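Local atomic coordinates of transcriptional regulator, LuxR family (Burkholderia thailandensis, PDB entry 3MQQ), a protein that probably binds DNA and regulates transcription as a LuxR-family protein, of which this chain is the PAS domain. Residues Gly15-Arg20 / Asp29-Ile34; Ile24-Asp29 / Cys37-Leu42; Val49-Ser54 / Arg78-Ala83; His71-Asp76 / Thr93-Asp98. All coordinates share one frame; numbering follows the deposited sequence.

Contact 1: residues Gly15-Arg20 / Asp29-Ile34. With NA (sodium ion), chain K.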
loop_
_atom_site.group_PDB
_atom_site.type_symbol
_atom_site.label_atom_id
_atom_site.label_comp_id
_atom_site.label_asym_id
_atom_site.label_seq_id
_atom_site.Cartn_x
_atom_site.Cartn_y
_atom_site.Cartn_z
ATOM N N GLY B 15 -4.481 4.566 -1.157
ATOM C CA GLY B 15 -5.668 4.235 -1.925
ATOM C C GLY B 15 -5.668 2.768 -2.284
ATOM O O GLY B 15 -4.650 2.222 -2.715
ATOM N N LEU B 16 -6.792 2.108 -2.038
ATOM C CA LEU B 16 -6.904 0.677 -2.407
ATOM C C LEU B 16 -8.117 0.465 -3.285
ATOM O O LEU B 16 -9.170 1.116 -3.121
ATOM C CB LEU B 16 -7.072 -0.216 -1.173
ATOM C CG LEU B 16 -5.933 -0.205 -0.172
ATOM C CD1 LEU B 16 -6.340 -1.011 1.043
ATOM C CD2 LEU B 16 -4.670 -0.762 -0.805
ATOM N N VAL B 17 -8.002 -0.486 -4.213
ATOM C CA VAL B 17 -9.111 -0.823 -5.133
ATOM C C VAL B 17 -9.189 -2.313 -5.261
ATOM O O VAL B 17 -8.169 -2.966 -5.449
ATOM C CB VAL B 17 -8.905 -0.239 -6.584
ATOM C CG1 VAL B 17 -9.876 -0.884 -7.620
ATOM C CG2 VAL B 17 -9.021 1.281 -6.603
ATOM N N LEU B 18 -10.406 -2.863 -5.166
ATOM C CA LEU B 18 -10.705 -4.222 -5.643
ATOM C C LEU B 18 -11.295 -4.060 -7.044
ATOM O O LEU B 18 -12.297 -3.383 -7.198
ATOM C CB LEU B 18 -11.691 -4.936 -4.698
ATOM C CG LEU B 18 -11.365 -4.812 -3.218
ATOM C CD1 LEU B 18 -12.413 -5.577 -2.356
ATOM C CD2 LEU B 18 -9.946 -5.353 -2.966
ATOM N N SER B 19 -10.602 -4.583 -8.061
ATOM C CA SER B 19 -10.991 -4.324 -9.463
ATOM C C SER B 19 -11.524 -5.590 -10.125
ATOM O O SER B 19 -11.417 -6.723 -9.596
ATOM C CB SER B 19 -9.794 -3.802 -10.255
ATOM O OG SER B 19 -8.866 -4.878 -10.484
ATOM N N ARG B 20 -12.139 -5.373 -11.284
ATOM C CA ARG B 20 -12.508 -6.470 -12.191
ATOM C C ARG B 20 -12.623 -5.855 -13.574
ATOM O O ARG B 20 -13.339 -4.868 -13.755
ATOM C CB ARG B 20 -13.808 -7.150 -11.747
ATOM C CG ARG B 20 -14.185 -8.333 -12.586
ATOM C CD ARG B 20 -15.019 -9.325 -11.771
ATOM N NE ARG B 20 -16.377 -8.885 -11.428
ATOM C CZ ARG B 20 -17.134 -8.025 -12.117
ATOM N NH1 ARG B 20 -18.357 -7.749 -11.687
ATOM N NH2 ARG B 20 -16.688 -7.423 -13.211
ATOM N N ASP B 29 -11.623 5.278 1.248
ATOM C CA ASP B 29 -11.723 6.744 1.343
ATOM C C ASP B 29 -10.429 7.413 0.862
ATOM O O ASP B 29 -10.477 8.490 0.288
ATOM C CB ASP B 29 -12.115 7.213 2.758
ATOM C CG ASP B 29 -13.624 7.212 2.991
ATOM O OD1 ASP B 29 -14.406 7.011 2.034
ATOM O OD2 ASP B 29 -14.053 7.455 4.135
ATOM N N GLU B 30 -9.264 6.784 1.096
ATOM C CA GLU B 30 -8.015 7.382 0.628
ATOM C C GLU B 30 -7.981 7.530 -0.889
ATOM O O GLU B 30 -7.477 8.561 -1.398
ATOM C CB GLU B 30 -6.784 6.618 1.144
ATOM C CG GLU B 30 -5.388 7.271 0.834
ATOM C CD GLU B 30 -5.224 8.689 1.349
ATOM O OE1 GLU B 30 -5.795 9.018 2.403
ATOM O OE2 GLU B 30 -4.479 9.475 0.702
ATOM N N LEU B 31 -8.468 6.518 -1.609
ATOM C CA LEU B 31 -8.534 6.628 -3.086
ATOM C C LEU B 31 -9.393 7.824 -3.499
ATOM O O LEU B 31 -8.997 8.609 -4.387
ATOM C CB LEU B 31 -9.061 5.346 -3.735
ATOM C CG LEU B 31 -8.936 5.491 -5.260
ATOM C CD1 LEU B 31 -7.491 5.249 -5.743
ATOM C CD2 LEU B 31 -9.937 4.610 -5.992
ATOM N N ALA B 32 -10.552 7.970 -2.861
ATOM C CA ALA B 32 -11.450 9.113 -3.071
ATOM C C ALA B 32 -10.720 10.438 -2.820
ATOM O O ALA B 32 -10.863 11.388 -3.597
ATOM C CB ALA B 32 -12.672 9.006 -2.184
ATOM N N ALA B 33 -9.939 10.481 -1.739
ATOM C CA ALA B 33 -9.193 11.680 -1.367
ATOM C C ALA B 33 -8.201 12.034 -2.462
ATOM O O ALA B 33 -8.153 13.191 -2.900
ATOM C CB ALA B 33 -8.489 11.505 0.005
ATOM N N ILE B 34 -7.453 11.027 -2.929
ATOM C CA ILE B 34 -6.424 11.268 -3.937
ATOM C C ILE B 34 -7.058 11.868 -5.189
ATOM O O ILE B 34 -6.538 12.842 -5.766
ATOM C CB ILE B 34 -5.668 9.972 -4.305
ATOM C CG1 ILE B 34 -4.861 9.436 -3.105
ATOM C CG2 ILE B 34 -4.780 10.195 -5.534
ATOM C CD1 ILE B 34 -4.392 7.977 -3.265
HETATM NA NA NA K . -8.958 -5.157 -13.216
HETATM O O HOH W 1 -6.882 -3.554 -13.853
#
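Gly15 and Leu31 meet in the buried core of the PAS domain, where the first strand of the sheet runs up against helix 29-34. Gly15 has no side chain, and its CA comes within 3.9 Å of Leu31 CA. Gly15 CA lies 3.6 Å from Leu31 N, so the strand backbone touches the helix backbone directly. Glu30 covers the start of the strand. Its CG stands anti to the backbone N (chi1 -173°), which lays CG 3.5 Å from Gly15 N. A bend at the next torsion then turns the carboxylate away from the strand. Ile34, one helical turn on, brings its CD1 to 4.0 Å from Gly15 N. The PAS sheet has strand order 2-1-5-4-3, and strand 15-20 lies next to its 23-27 edge. The local axes of strand and helix approach to 6.1 Å, at 114° between their chain directions. Val17 is on the core side of the strand. Its CG2 branch meets Leu31 CD2 at 3.5 Å, the two side chains crossing obliquely. Phe110 of strand 106-112 and Ile24 of strand 23-27 touch both of these side chains. Asn28, the N-cap of the helix, joins the two elements: its OD1 accepts hydrogen bonds from Leu16 N and Leu31 N. Farther along the strand, away from the helix, Ser19 OG binds the sodium ion at 2.8 Å. A water and the carbonyl oxygens of Leu103 and Ala104 also bind this ion.

Contact 2: residues Ile24-Asp29 / Cys37-Leu42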
loop_
_atom_site.group_PDB
_atom_site.type_symbol
_atom_site.label_atom_id
_atom_site.label_comp_id
_atom_site.label_asym_id
_atom_site.label_seq_id
_atom_site.Cartn_x
_atom_site.Cartn_y
_atom_site.Cartn_z
ATOM N N ILE B 24 -13.414 -0.318 -11.120
ATOM C CA ILE B 24 -13.300 -0.274 -9.664
ATOM C C ILE B 24 -14.566 -0.885 -9.046
ATOM O O ILE B 24 -15.640 -0.311 -9.173
ATOM C CB ILE B 24 -13.198 1.163 -9.177
ATOM C CG1 ILE B 24 -11.916 1.844 -9.712
ATOM C CG2 ILE B 24 -13.320 1.226 -7.650
ATOM C CD1 ILE B 24 -11.870 3.362 -9.364
ATOM N N GLU B 25 -14.445 -2.047 -8.399
ATOM C CA GLU B 25 -15.602 -2.678 -7.754
ATOM C C GLU B 25 -15.756 -2.223 -6.303
ATOM O O GLU B 25 -16.878 -2.154 -5.773
ATOM C CB GLU B 25 -15.525 -4.201 -7.851
ATOM C CG GLU B 25 -15.312 -4.705 -9.262
ATOM C CD GLU B 25 -16.586 -4.693 -10.079
ATOM O OE1 GLU B 25 -17.192 -5.768 -10.222
ATOM O OE2 GLU B 25 -16.985 -3.619 -10.568
ATOM N N ASP B 26 -14.628 -1.897 -5.665
ATOM C CA ASP B 26 -14.660 -1.346 -4.318
ATOM C C ASP B 26 -13.410 -0.520 -4.142
ATOM O O ASP B 26 -12.415 -0.757 -4.819
ATOM C CB ASP B 26 -14.760 -2.457 -3.264
ATOM C CG ASP B 26 -15.191 -1.951 -1.898
ATOM O OD1 ASP B 26 -15.554 -0.759 -1.734
ATOM O OD2 ASP B 26 -15.197 -2.773 -0.957
ATOM N N CYS B 27 -13.483 0.474 -3.261
ATOM C CA CYS B 27 -12.317 1.289 -2.988
ATOM C C CYS B 27 -12.472 1.907 -1.609
ATOM O O CYS B 27 -13.548 1.869 -0.981
ATOM C CB CYS B 27 -12.092 2.389 -4.071
ATOM S SG CYS B 27 -13.278 3.798 -4.011
ATOM N N ASN B 28 -11.383 2.468 -1.126
ATOM C CA ASN B 28 -11.420 3.124 0.164
ATOM C C ASN B 28 -11.479 4.654 0.073
ATOM O O ASN B 28 -11.371 5.245 -1.039
ATOM C CB ASN B 28 -10.262 2.637 1.082
ATOM C CG ASN B 28 -8.879 2.976 0.555
ATOM O OD1 ASN B 28 -8.708 3.670 -0.455
ATOM N ND2 ASN B 28 -7.867 2.484 1.267
ATOM N N ASP B 29 -11.623 5.278 1.248
ATOM C CA ASP B 29 -11.723 6.744 1.343
ATOM C C ASP B 29 -10.429 7.413 0.862
ATOM O O ASP B 29 -10.477 8.490 0.288
ATOM C CB ASP B 29 -12.115 7.213 2.758
ATOM C CG ASP B 29 -13.624 7.212 2.991
ATOM O OD1 ASP B 29 -14.406 7.011 2.034
ATOM O OD2 ASP B 29 -14.053 7.455 4.135
ATOM N N CYS B 37 -12.778 13.210 -5.058
ATOM C CA CYS B 37 -14.196 12.915 -5.269
ATOM C C CYS B 37 -14.727 12.066 -4.118
ATOM O O CYS B 37 -14.026 11.868 -3.129
ATOM C CB CYS B 37 -14.383 12.178 -6.586
ATOM S SG CYS B 37 -13.426 10.659 -6.677
ATOM N N ALA B 38 -15.965 11.590 -4.247
ATOM C CA ALA B 38 -16.539 10.659 -3.269
ATOM C C ALA B 38 -16.321 9.214 -3.694
ATOM O O ALA B 38 -16.182 8.927 -4.883
ATOM C CB ALA B 38 -17.998 10.920 -3.103
ATOM N N ARG B 39 -16.318 8.296 -2.730
ATOM C CA ARG B 39 -16.234 6.874 -3.069
ATOM C C ARG B 39 -17.339 6.489 -4.050
ATOM O O ARG B 39 -17.104 5.733 -4.989
ATOM C CB ARG B 39 -16.361 6.005 -1.812
ATOM C CG ARG B 39 -15.139 5.931 -0.916
ATOM C CD ARG B 39 -15.338 4.815 0.139
ATOM N NE ARG B 39 -15.843 3.569 -0.446
ATOM C CZ ARG B 39 -16.891 2.887 0.004
ATOM N NH1 ARG B 39 -17.559 3.302 1.076
ATOM N NH2 ARG B 39 -17.263 1.771 -0.611
ATOM N N ALA B 40 -18.539 7.029 -3.829
ATOM C CA ALA B 40 -19.676 6.791 -4.721
ATOM C C ALA B 40 -19.362 7.170 -6.168
ATOM O O ALA B 40 -19.918 6.573 -7.089
ATOM C CB ALA B 40 -20.898 7.549 -4.239
ATOM N N ASP B 41 -18.499 8.162 -6.376
ATOM C CA ASP B 41 -18.110 8.566 -7.742
ATOM C C ASP B 41 -17.224 7.521 -8.423
ATOM O O ASP B 41 -17.143 7.481 -9.645
ATOM C CB ASP B 41 -17.401 9.929 -7.765
ATOM C CG ASP B 41 -18.304 11.078 -7.306
ATOM O OD1 ASP B 41 -19.470 11.177 -7.764
ATOM O OD2 ASP B 41 -17.839 11.887 -6.478
ATOM N N LEU B 42 -16.574 6.675 -7.623
ATOM C CA LEU B 42 -15.581 5.741 -8.144
ATOM C C LEU B 42 -16.096 4.322 -8.272
ATOM O O LEU B 42 -15.608 3.553 -9.099
ATOM C CB LEU B 42 -14.294 5.781 -7.295
ATOM C CG LEU B 42 -13.501 7.088 -7.435
ATOM C CD1 LEU B 42 -12.549 7.284 -6.282
ATOM C CD2 LEU B 42 -12.749 7.041 -8.756
HETATM O O HOH W 2 -16.354 8.923 0.058
#
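Arg39 reaches across to Cys27 and Asp26 and makes a weak bond to each. Its NE donates to Cys27 O at 2.9 Å, bent to 120° at the hydrogen. Its NH2 makes a salt bridge to Asp26 OD1 at 3.3 Å, also weak as a hydrogen bond. The carboxylate and guanidinium planes are turned 56° from each other. A bend at chi3 (46°) carries the guanidinium over to these acceptors. Asp26 belongs to a classic beta bulge with Glu25, both facing Leu18, at a corner in the edge strand of the PAS sheet. The other carboxylate oxygen, Asp26 OD2, is hydrogen-bonded to Tyr5 OH of the second subunit. Asp29 OD1 lies at the edge of the guanidinium, near its plane, but touches the aliphatic chain instead, 3.0 Å from Arg39 CD. Water 2 ties the same two residues together. It accepts from Arg39 N at 2.9 Å and donates weakly to Asp29 OD1. Packing takes over farther in. Cys27 SG sits 4.0 Å from Leu42 CB. Leu31 and Leu50 also cover Leu42, joining this short helix to the core. Ile24 lies across Leu42, with its CD1 3.8 Å from Leu42 CD2, and the Ile24 CB atom rests 3.4 Å from Leu42 O.

Contact 3: residues Val49-Ser54 / Arg78-Ala83. With EOH (ethanol), chain H.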
loop_
_atom_site.group_PDB
_atom_site.type_symbol
_atom_site.label_atom_id
_atom_site.label_comp_id
_atom_site.label_asym_id
_atom_site.label_seq_id
_atom_site.Cartn_x
_atom_site.Cartn_y
_atom_site.Cartn_z
ATOM N N VAL B 49 -11.052 6.745 -16.436
ATOM C CA VAL B 49 -11.334 8.134 -16.026
ATOM C C VAL B 49 -10.229 8.746 -15.144
ATOM O O VAL B 49 -10.172 9.954 -14.970
ATOM C CB VAL B 49 -12.763 8.290 -15.391
ATOM C CG1 VAL B 49 -13.818 7.877 -16.379
ATOM C CG2 VAL B 49 -12.927 7.520 -14.073
ATOM N N LEU B 50 -9.383 7.887 -14.593
ATOM C CA LEU B 50 -8.344 8.296 -13.665
ATOM C C LEU B 50 -7.085 8.619 -14.451
ATOM O O LEU B 50 -6.163 9.179 -13.915
ATOM C CB LEU B 50 -8.048 7.203 -12.636
ATOM C CG LEU B 50 -9.190 6.625 -11.796
ATOM C CD1 LEU B 50 -8.661 5.442 -10.979
ATOM C CD2 LEU B 50 -9.850 7.667 -10.904
ATOM N N TYR B 51 -7.046 8.229 -15.727
ATOM C CA TYR B 51 -5.895 8.505 -16.588
ATOM C C TYR B 51 -6.009 9.874 -17.258
ATOM O O TYR B 51 -7.118 10.406 -17.415
ATOM C CB TYR B 51 -5.745 7.398 -17.653
ATOM C CG TYR B 51 -5.191 6.095 -17.120
ATOM C CD1 TYR B 51 -3.805 5.869 -17.076
ATOM C CD2 TYR B 51 -6.042 5.097 -16.613
ATOM C CE1 TYR B 51 -3.260 4.667 -16.576
ATOM C CE2 TYR B 51 -5.506 3.893 -16.111
ATOM C CZ TYR B 51 -4.124 3.694 -16.082
ATOM O OH TYR B 51 -3.611 2.522 -15.585
ATOM N N PRO B 52 -4.870 10.449 -17.678
ATOM C CA PRO B 52 -4.883 11.757 -18.322
ATOM C C PRO B 52 -5.725 11.734 -19.587
ATOM O O PRO B 52 -6.304 12.751 -19.967
ATOM C CB PRO B 52 -3.418 11.985 -18.674
ATOM C CG PRO B 52 -2.666 11.187 -17.616
ATOM C CD PRO B 52 -3.498 9.938 -17.494
ATOM N N SER B 53 -5.759 10.591 -20.248
ATOM C CA SER B 53 -6.542 10.449 -21.475
ATOM C C SER B 53 -6.852 8.974 -21.746
ATOM O O SER B 53 -6.249 8.074 -21.132
ATOM C CB SER B 53 -5.737 11.020 -22.650
ATOM O OG SER B 53 -4.591 10.207 -22.899
ATOM N N SER B 54 -7.785 8.739 -22.665
ATOM C CA SER B 54 -8.117 7.398 -23.145
ATOM C C SER B 54 -6.885 6.687 -23.710
ATOM O O SER B 54 -6.683 5.494 -23.475
ATOM C CB SER B 54 -9.209 7.486 -24.223
ATOM O OG SER B 54 -9.451 6.217 -24.797
ATOM N N ARG B 78 3.210 6.725 -12.438
ATOM C CA ARG B 78 2.692 7.385 -13.629
ATOM C C ARG B 78 1.909 8.618 -13.305
ATOM O O ARG B 78 1.516 8.847 -12.172
ATOM C CB ARG B 78 1.834 6.444 -14.474
ATOM C CG ARG B 78 0.371 6.373 -14.049
ATOM C CD ARG B 78 0.218 5.577 -12.760
ATOM N NE ARG B 78 0.422 4.162 -13.010
ATOM C CZ ARG B 78 -0.528 3.320 -13.407
ATOM N NH1 ARG B 78 -1.773 3.737 -13.602
ATOM N NH2 ARG B 78 -0.230 2.062 -13.616
ATOM N N ILE B 79 1.625 9.388 -14.351
ATOM C CA ILE B 79 0.804 10.566 -14.203
ATOM C C ILE B 79 -0.668 10.165 -14.340
ATOM O O ILE B 79 -1.043 9.453 -15.293
ATOM C CB ILE B 79 1.187 11.612 -15.271
ATOM C CG1 ILE B 79 2.586 12.152 -14.948
ATOM C CG2 ILE B 79 0.131 12.723 -15.352
ATOM C CD1 ILE B 79 3.269 12.872 -16.114
HETATM N N MSE B 80 -1.464 10.580 -13.353
HETATM C CA MSE B 80 -2.894 10.358 -13.345
HETATM C C MSE B 80 -3.632 11.684 -13.240
HETATM O O MSE B 80 -3.000 12.730 -13.141
HETATM C CB MSE B 80 -3.263 9.394 -12.198
HETATM C CG MSE B 80 -2.496 8.060 -12.321
HETATM SE SE MSE B 80 -3.059 7.004 -13.843
HETATM C CE MSE B 80 -4.569 6.090 -13.028
ATOM N N LYS B 81 -4.956 11.610 -13.288
ATOM C CA LYS B 81 -5.836 12.773 -13.357
ATOM C C LYS B 81 -6.880 12.792 -12.231
ATOM O O LYS B 81 -7.752 11.919 -12.156
ATOM C CB LYS B 81 -6.545 12.795 -14.720
ATOM C CG LYS B 81 -7.309 14.088 -14.988
ATOM C CD LYS B 81 -7.882 14.088 -16.399
ATOM C CE LYS B 81 -9.065 13.140 -16.500
ATOM N NZ LYS B 81 -9.902 13.296 -15.291
ATOM N N ARG B 82 -6.831 13.825 -11.388
ATOM C CA ARG B 82 -7.863 14.024 -10.361
ATOM C C ARG B 82 -9.192 14.462 -10.984
ATOM O O ARG B 82 -9.214 14.996 -12.093
ATOM C CB ARG B 82 -7.403 15.052 -9.308
ATOM C CG ARG B 82 -6.001 14.820 -8.750
ATOM C CD ARG B 82 -5.679 15.798 -7.615
ATOM N NE ARG B 82 -4.249 15.982 -7.360
ATOM C CZ ARG B 82 -3.526 15.222 -6.540
ATOM N NH1 ARG B 82 -4.094 14.186 -5.904
ATOM N NH2 ARG B 82 -2.244 15.486 -6.361
ATOM N N ALA B 83 -10.301 14.201 -10.295
ATOM C CA ALA B 83 -11.575 14.804 -10.679
ATOM C C ALA B 83 -11.355 16.313 -10.819
ATOM O O ALA B 83 -10.766 16.946 -9.940
ATOM C CB ALA B 83 -12.670 14.498 -9.647
HETATM C C1 EOH H . -5.415 -0.454 -14.591
HETATM C C2 EOH H . -6.112 -1.582 -15.296
HETATM O O EOH H . -5.200 0.614 -15.463
HETATM O O HOH W 3 -10.297 11.742 -13.016
#
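Met80, present as selenomethionine, lies alongside Tyr51 and covers one face of its ring. The methyl CE stands over the ring centre, 3.8 Å from the centroid and 6° off the ring normal, a CH-pi contact. The SE atom is 25° off the normal, which makes a Met-aromatic contact as well. Bends at chi2 and chi3 curl the Met80 chain over the ring. The same CE touches Leu50 CB at 3.7 Å. Pro52 crosses Ile79 at nearly a right angle, with Pro52 CG 3.9 Å from Ile79 CG2. These contacts close the loop before helix 54-71 onto strand 74-81, the edge of the PAS sheet. The backbone tie is Lys81 N to Leu50 O, 2.8 Å. Lys81 folds back over the loop, and water 3 accepts from its NZ at 2.8 Å while donating to Val49 O and Lys81 O. The direct bond from NZ to Val49 O is weak. At the other end, Arg78 NH1 donates to Tyr51 OH at 3.0 Å, with the hydroxyl 25° out of the guanidinium plane. An ethanol, probably from crystallisation, makes a very short hydrogen bond to the same hydroxyl, its O at the ring edge 2.5 Å from Tyr51 OH, and also bonds Arg22. Asp76 forms a salt bridge with Arg78 NE. Asp76 may thus orient the arginine, whose charge would probably polarise the Tyr51 phenol.

Contact 4: residues His71-Asp76 / Thr93-Asp98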
loop_
_atom_site.group_PDB
_atom_site.type_symbol
_atom_site.label_atom_id
_atom_site.label_comp_id
_atom_site.label_asym_id
_atom_site.label_seq_id
_atom_site.Cartn_x
_atom_site.Cartn_y
_atom_site.Cartn_z
ATOM N N HIS B 71 5.629 -11.684 -14.249
ATOM C CA HIS B 71 6.097 -11.585 -12.865
ATOM C C HIS B 71 5.048 -11.825 -11.773
ATOM O O HIS B 71 5.410 -12.064 -10.617
ATOM C CB HIS B 71 6.797 -10.250 -12.637
ATOM C CG HIS B 71 7.890 -9.978 -13.618
ATOM N ND1 HIS B 71 9.120 -10.597 -13.552
ATOM C CD2 HIS B 71 7.938 -9.163 -14.700
ATOM C CE1 HIS B 71 9.879 -10.172 -14.545
ATOM N NE2 HIS B 71 9.186 -9.304 -15.259
ATOM N N GLY B 72 3.767 -11.742 -12.124
ATOM C CA GLY B 72 2.704 -11.989 -11.161
ATOM C C GLY B 72 2.355 -10.785 -10.305
ATOM O O GLY B 72 1.478 -10.864 -9.449
ATOM N N SER B 73 3.038 -9.668 -10.542
ATOM C CA SER B 73 2.721 -8.390 -9.876
ATOM C C SER B 73 3.239 -7.254 -10.735
ATOM O O SER B 73 3.998 -7.474 -11.681
ATOM C CB SER B 73 3.284 -8.319 -8.449
ATOM O OG SER B 73 4.679 -8.048 -8.430
ATOM N N TYR B 74 2.814 -6.041 -10.403
ATOM C CA TYR B 74 3.131 -4.894 -11.215
ATOM C C TYR B 74 3.287 -3.673 -10.325
ATOM O O TYR B 74 2.524 -3.495 -9.399
ATOM C CB TYR B 74 1.997 -4.632 -12.192
ATOM C CG TYR B 74 2.258 -3.444 -13.077
ATOM C CD1 TYR B 74 3.035 -3.576 -14.226
ATOM C CD2 TYR B 74 1.776 -2.176 -12.741
ATOM C CE1 TYR B 74 3.301 -2.488 -15.035
ATOM C CE2 TYR B 74 2.036 -1.076 -13.554
ATOM C CZ TYR B 74 2.798 -1.245 -14.695
ATOM O OH TYR B 74 3.070 -0.183 -15.505
ATOM N N ALA B 75 4.281 -2.843 -10.630
ATOM C CA ALA B 75 4.400 -1.564 -9.954
ATOM C C ALA B 75 4.998 -0.567 -10.927
ATOM O O ALA B 75 5.883 -0.898 -11.755
ATOM C CB ALA B 75 5.272 -1.680 -8.688
ATOM N N ASP B 76 4.471 0.659 -10.867
ATOM C CA ASP B 76 5.117 1.759 -11.555
ATOM C C ASP B 76 4.816 3.111 -10.911
ATOM O O ASP B 76 4.150 3.209 -9.907
ATOM C CB ASP B 76 4.718 1.795 -13.051
ATOM C CG ASP B 76 3.300 2.275 -13.268
ATOM O OD1 ASP B 76 2.774 3.003 -12.398
ATOM O OD2 ASP B 76 2.693 1.947 -14.311
ATOM N N THR B 93 0.543 0.020 -7.605
ATOM C CA THR B 93 0.947 -1.392 -7.591
ATOM C C THR B 93 -0.275 -2.254 -7.795
ATOM O O THR B 93 -1.380 -1.855 -7.478
ATOM C CB THR B 93 1.734 -1.850 -6.312
ATOM O OG1 THR B 93 0.847 -2.122 -5.222
ATOM C CG2 THR B 93 2.808 -0.846 -5.879
ATOM N N GLY B 94 -0.091 -3.446 -8.339
ATOM C CA GLY B 94 -1.254 -4.311 -8.541
ATOM C C GLY B 94 -0.879 -5.773 -8.571
ATOM O O GLY B 94 0.224 -6.140 -8.949
ATOM N N ARG B 95 -1.784 -6.610 -8.064
ATOM C CA ARG B 95 -1.649 -8.037 -8.277
ATOM C C ARG B 95 -2.968 -8.606 -8.745
ATOM O O ARG B 95 -3.990 -8.434 -8.089
ATOM C CB ARG B 95 -1.190 -8.765 -7.006
ATOM C CG ARG B 95 -0.973 -10.260 -7.299
ATOM C CD ARG B 95 -0.232 -10.965 -6.207
ATOM N NE ARG B 95 1.219 -10.904 -6.362
ATOM C CZ ARG B 95 2.057 -10.592 -5.380
ATOM N NH1 ARG B 95 3.369 -10.598 -5.601
ATOM N NH2 ARG B 95 1.585 -10.281 -4.172
ATOM N N ALA B 96 -2.917 -9.348 -9.842
ATOM C CA ALA B 96 -4.094 -10.037 -10.380
ATOM C C ALA B 96 -4.346 -11.299 -9.582
ATOM O O ALA B 96 -3.405 -11.971 -9.146
ATOM C CB ALA B 96 -3.874 -10.382 -11.849
ATOM N N LEU B 97 -5.617 -11.643 -9.427
ATOM C CA LEU B 97 -6.012 -12.875 -8.789
ATOM C C LEU B 97 -5.468 -14.094 -9.559
ATOM O O LEU B 97 -5.111 -15.106 -8.952
ATOM C CB LEU B 97 -7.537 -12.929 -8.652
ATOM C CG LEU B 97 -8.125 -14.110 -7.874
ATOM C CD1 LEU B 97 -7.737 -14.119 -6.381
ATOM C CD2 LEU B 97 -9.643 -14.163 -8.062
ATOM N N ASP B 98 -5.400 -13.974 -10.889
ATOM C CA ASP B 98 -4.777 -14.976 -11.767
ATOM C C ASP B 98 -3.847 -14.224 -12.707
ATOM O O ASP B 98 -4.317 -13.381 -13.475
ATOM C CB ASP B 98 -5.856 -15.711 -12.569
ATOM C CG ASP B 98 -5.286 -16.809 -13.484
ATOM O OD1 ASP B 98 -4.103 -16.748 -13.887
ATOM O OD2 ASP B 98 -6.029 -17.753 -13.803
HETATM O O HOH W 4 -0.722 -12.400 -10.225
#
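Backbone hydrogen bonds pair Tyr74 with Gly94 in both directions. Tyr74 N donates to Gly94 O at 3.0 Å, and Gly94 N donates to Tyr74 O at 2.8 Å. The next pair, Ala75 with Thr93, is non-hydrogen-bonded. A CA-H...O contact supplements the ladder, with Thr93 CA 3.2 Å from Tyr74 O. Together these bonds join strands 74-81 and 87-96, an antiparallel hairpin at one edge of the PAS sheet, at the end remote from its turn. Side-chain polar contacts continue past the ladder. Arg95 NE donates to Gly72 O at 3.1 Å, coming from 38° above the carbonyl plane. A bend at chi3 (-88°) turns the guanidinium back over the chain leaving helix 54-71. There its NH1 lies 3.6 Å from Ser73 CB. The guanidinium also reaches the second subunit, where NH1 forms a salt bridge with Glu30 and NH2 bonds Leu11 O. Water 4 is a second donor to Gly72 O, at 2.8 Å, and also donates to Ala96 O. Apolar packing is slight across the strands: Ala75 CB meets Thr93 CG2 at 3.8 Å. On the opposite sheet face, the Tyr74 ring packs against Ile64, Val67 and Met68 of helix 54-71.

In the fold
From the N terminus, strand 15-20 leads through strand 23-27 into helix 29-34, and contact 1 closes this loop. Contact 2 opens inside it and closes on 37-42, so the two cross and share Asp29. Their segments also touch through the Arg20–Glu25 salt bridge. Contact 3 follows in series: it spans helix 54-71 and closes the loop before that helix on strand 74-81. Contact 4 opens within this span and closes on strand 87-96, so these two cross as well. Leu50 packs on Leu42 and Ile24, linking contact 3 to contact 2, and Arg82 reaches Ile34 O of contact 1. Contacts 2 and 4 lie on opposite sides of the chain's centre, toward the two edges of one sheet.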